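Local structure of activating signal cointegrator 1 complex subunit 2 (Homo sapiens, 6YXQ) at residues S177-L180 / Q181-I184. The protein binds polyubiquitin chains to bring the helicase ASCC3 and ALKBH3 to sites of DNA damage, and helps rescue stalled ribosomes. Residues are numbered along the deposited sequence; the frame is centred on the assembly and turned at random.
Sequences SPLL and QKMI
The first two turns of the amphipathic helix 177-190, in the N-terminal, ASCC3-binding part of ASCC2, are closed by i to i+4 backbone bonds, beginning with Q181 N to S177 O at 2.8 Å. M183 N to L179 O and I184 N to L180 O continue the alpha-helical pattern, the latter nearly straight at its hydrogen (177°), whereas K182 N reaches P178 O only weakly, at 3.4 Å. On the exposed side, the extended side chain of Q181 runs back along the first turn, and its NE2 gives a weak, bent hydrogen bond to S177 OG (3.1 Å, 134° at the hydrogen).

On the apolar side, L180 meets two residues of the following turn. Its CG stands anti to the backbone N (chi1 179°), which carries the branched end to both of them. CD1 touches the M183 methyl CE at 3.6 Å, the selenomethionine chain slanting across the leucine. I184 runs alongside, pointing the same way, with its CG1 3.9 Å from L180 CG. The selenium also lies 4.4 Å from L179 CG, a looser contact that links M183 to the partly exposed leucine. With an alanine at L180, M183 CE and I184 CG1 would probably lose their common apolar neighbour, leaving a gap between them.

Neighbouring helices cover this apolar side: L180 and I184 both pack on I266 of helix 243-266; on helix 162-172, L180 meets C169 and I184 meets I165, and M183 meets F128 and L132 of helix 114-135. L179 shares L132 and also packs on L171 of the ASCC3 chain, bringing the start of the helix to the subunit interface.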
ATOM      1  N   SER B 177       6.735  -9.980  -5.449  1.00 79.98           N
ATOM      2  CA  SER B 177       5.701 -10.992  -5.630  1.00 82.20           C
ATOM      3  C   SER B 177       5.938 -12.214  -4.741  1.00 85.98           C
ATOM      4  O   SER B 177       5.070 -12.533  -3.917  1.00 85.07           O
ATOM      5  CB  SER B 177       5.590 -11.391  -7.101  1.00 89.30           C
ATOM      6  OG  SER B 177       4.898 -12.618  -7.246  1.00 95.97           O
ATOM      7  N   PRO B 178       7.081 -12.913  -4.841  1.00 91.78           N
ATOM      8  CA  PRO B 178       7.240 -14.183  -4.090  1.00 97.23           C
ATOM      9  C   PRO B 178       6.993 -14.053  -2.602  1.00 88.50           C
ATOM     10  O   PRO B 178       6.508 -15.006  -1.987  1.00 92.55           O
ATOM     11  CB  PRO B 178       8.697 -14.557  -4.390  1.00 99.06           C
ATOM     12  CG  PRO B 178       9.050 -13.797  -5.614  1.00 99.61           C
ATOM     13  CD  PRO B 178       8.323 -12.532  -5.544  1.00 92.00           C
ATOM     14  N   LEU B 179       7.334 -12.908  -2.007  1.00 81.72           N
ATOM     15  CA  LEU B 179       7.071 -12.700  -0.587  1.00 73.31           C
ATOM     16  C   LEU B 179       5.585 -12.482  -0.333  1.00 77.70           C
ATOM     17  O   LEU B 179       5.008 -13.068   0.595  1.00 81.06           O
ATOM     18  CB  LEU B 179       7.883 -11.504  -0.092  1.00 79.50           C
ATOM     19  CG  LEU B 179       8.207 -11.345   1.399  1.00 84.63           C
ATOM     20  CD1 LEU B 179       8.399 -12.693   2.080  1.00 90.70           C
ATOM     21  CD2 LEU B 179       9.452 -10.486   1.562  1.00 80.03           C
ATOM     22  N   LEU B 180       4.945 -11.648  -1.157  1.00 76.37           N
ATOM     23  CA  LEU B 180       3.532 -11.365  -0.948  1.00 66.47           C
ATOM     24  C   LEU B 180       2.674 -12.586  -1.238  1.00 68.56           C
ATOM     25  O   LEU B 180       1.636 -12.776  -0.592  1.00 74.99           O
ATOM     26  CB  LEU B 180       3.111 -10.164  -1.793  1.00 50.07           C
ATOM     27  CG  LEU B 180       1.648  -9.738  -1.712  1.00 66.36           C
ATOM     28  CD1 LEU B 180       1.344  -8.895  -0.484  1.00 78.37           C
ATOM     29  CD2 LEU B 180       1.328  -8.965  -2.960  1.00 77.94           C
ATOM     30  N   GLN B 181       3.091 -13.427  -2.187  1.00 55.22           N
ATOM     31  CA  GLN B 181       2.459 -14.732  -2.337  1.00 65.07           C
ATOM     32  C   GLN B 181       2.426 -15.461  -1.002  1.00 66.81           C
ATOM     33  O   GLN B 181       1.367 -15.916  -0.555  1.00 75.13           O
ATOM     34  CB  GLN B 181       3.200 -15.569  -3.383  1.00 65.59           C
ATOM     35  CG  GLN B 181       3.250 -14.937  -4.760  1.00 82.27           C
ATOM     36  CD  GLN B 181       3.548 -15.942  -5.852  1.00 99.90           C
ATOM     37  OE1 GLN B 181       2.860 -16.957  -5.984  1.00112.27           O
ATOM     38  NE2 GLN B 181       4.576 -15.663  -6.646  1.00 93.17           N
ATOM     39  N   LYS B 182       3.592 -15.571  -0.352  1.00 65.23           N
ATOM     40  CA  LYS B 182       3.679 -16.257   0.931  1.00 72.27           C
ATOM     41  C   LYS B 182       2.729 -15.636   1.939  1.00 68.15           C
ATOM     42  O   LYS B 182       1.961 -16.344   2.601  1.00 66.68           O
ATOM     43  CB  LYS B 182       5.117 -16.223   1.452  1.00 84.45           C
ATOM     44  CG  LYS B 182       5.338 -17.008   2.742  1.00107.80           C
ATOM     45  CD  LYS B 182       6.413 -16.370   3.622  1.00112.69           C
ATOM     46  CE  LYS B 182       5.954 -16.224   5.072  1.00103.81           C
ATOM     47  NZ  LYS B 182       6.849 -15.322   5.858  1.00 95.09           N
HETATM   48  N   MSE B 183       2.743 -14.312   2.049  1.00 67.27           N
HETATM   49  CA  MSE B 183       1.848 -13.632   2.980  1.00 82.04           C
HETATM   50  C   MSE B 183       0.372 -13.947   2.768  1.00 78.07           C
HETATM   51  O   MSE B 183      -0.327 -14.366   3.701  1.00 66.05           O
HETATM   52  CB  MSE B 183       2.032 -12.118   2.901  1.00 95.22           C
HETATM   53  CG  MSE B 183       3.375 -11.635   3.377  1.00117.88           C
HETATM   54 SE   MSE B 183       4.039 -10.170   2.312  1.00131.03          SE
HETATM   55  CE  MSE B 183       2.801  -8.779   2.795  1.00112.22           C
ATOM     56  N   ILE B 184      -0.101 -13.704   1.544  1.00 81.18           N
ATOM     57  CA  ILE B 184      -1.522 -13.866   1.255  1.00 63.43           C
ATOM     58  C   ILE B 184      -1.928 -15.321   1.431  1.00 69.03           C
ATOM     59  O   ILE B 184      -2.961 -15.628   2.044  1.00 78.75           O
ATOM     60  CB  ILE B 184      -1.855 -13.350  -0.154  1.00 51.35           C
ATOM     61  CG1 ILE B 184      -1.331 -11.927  -0.348  1.00 62.94           C
ATOM     62  CG2 ILE B 184      -3.349 -13.368  -0.374  1.00 59.74           C
ATOM     63  CD1 ILE B 184      -2.110 -10.869   0.415  1.00 57.53           C
TER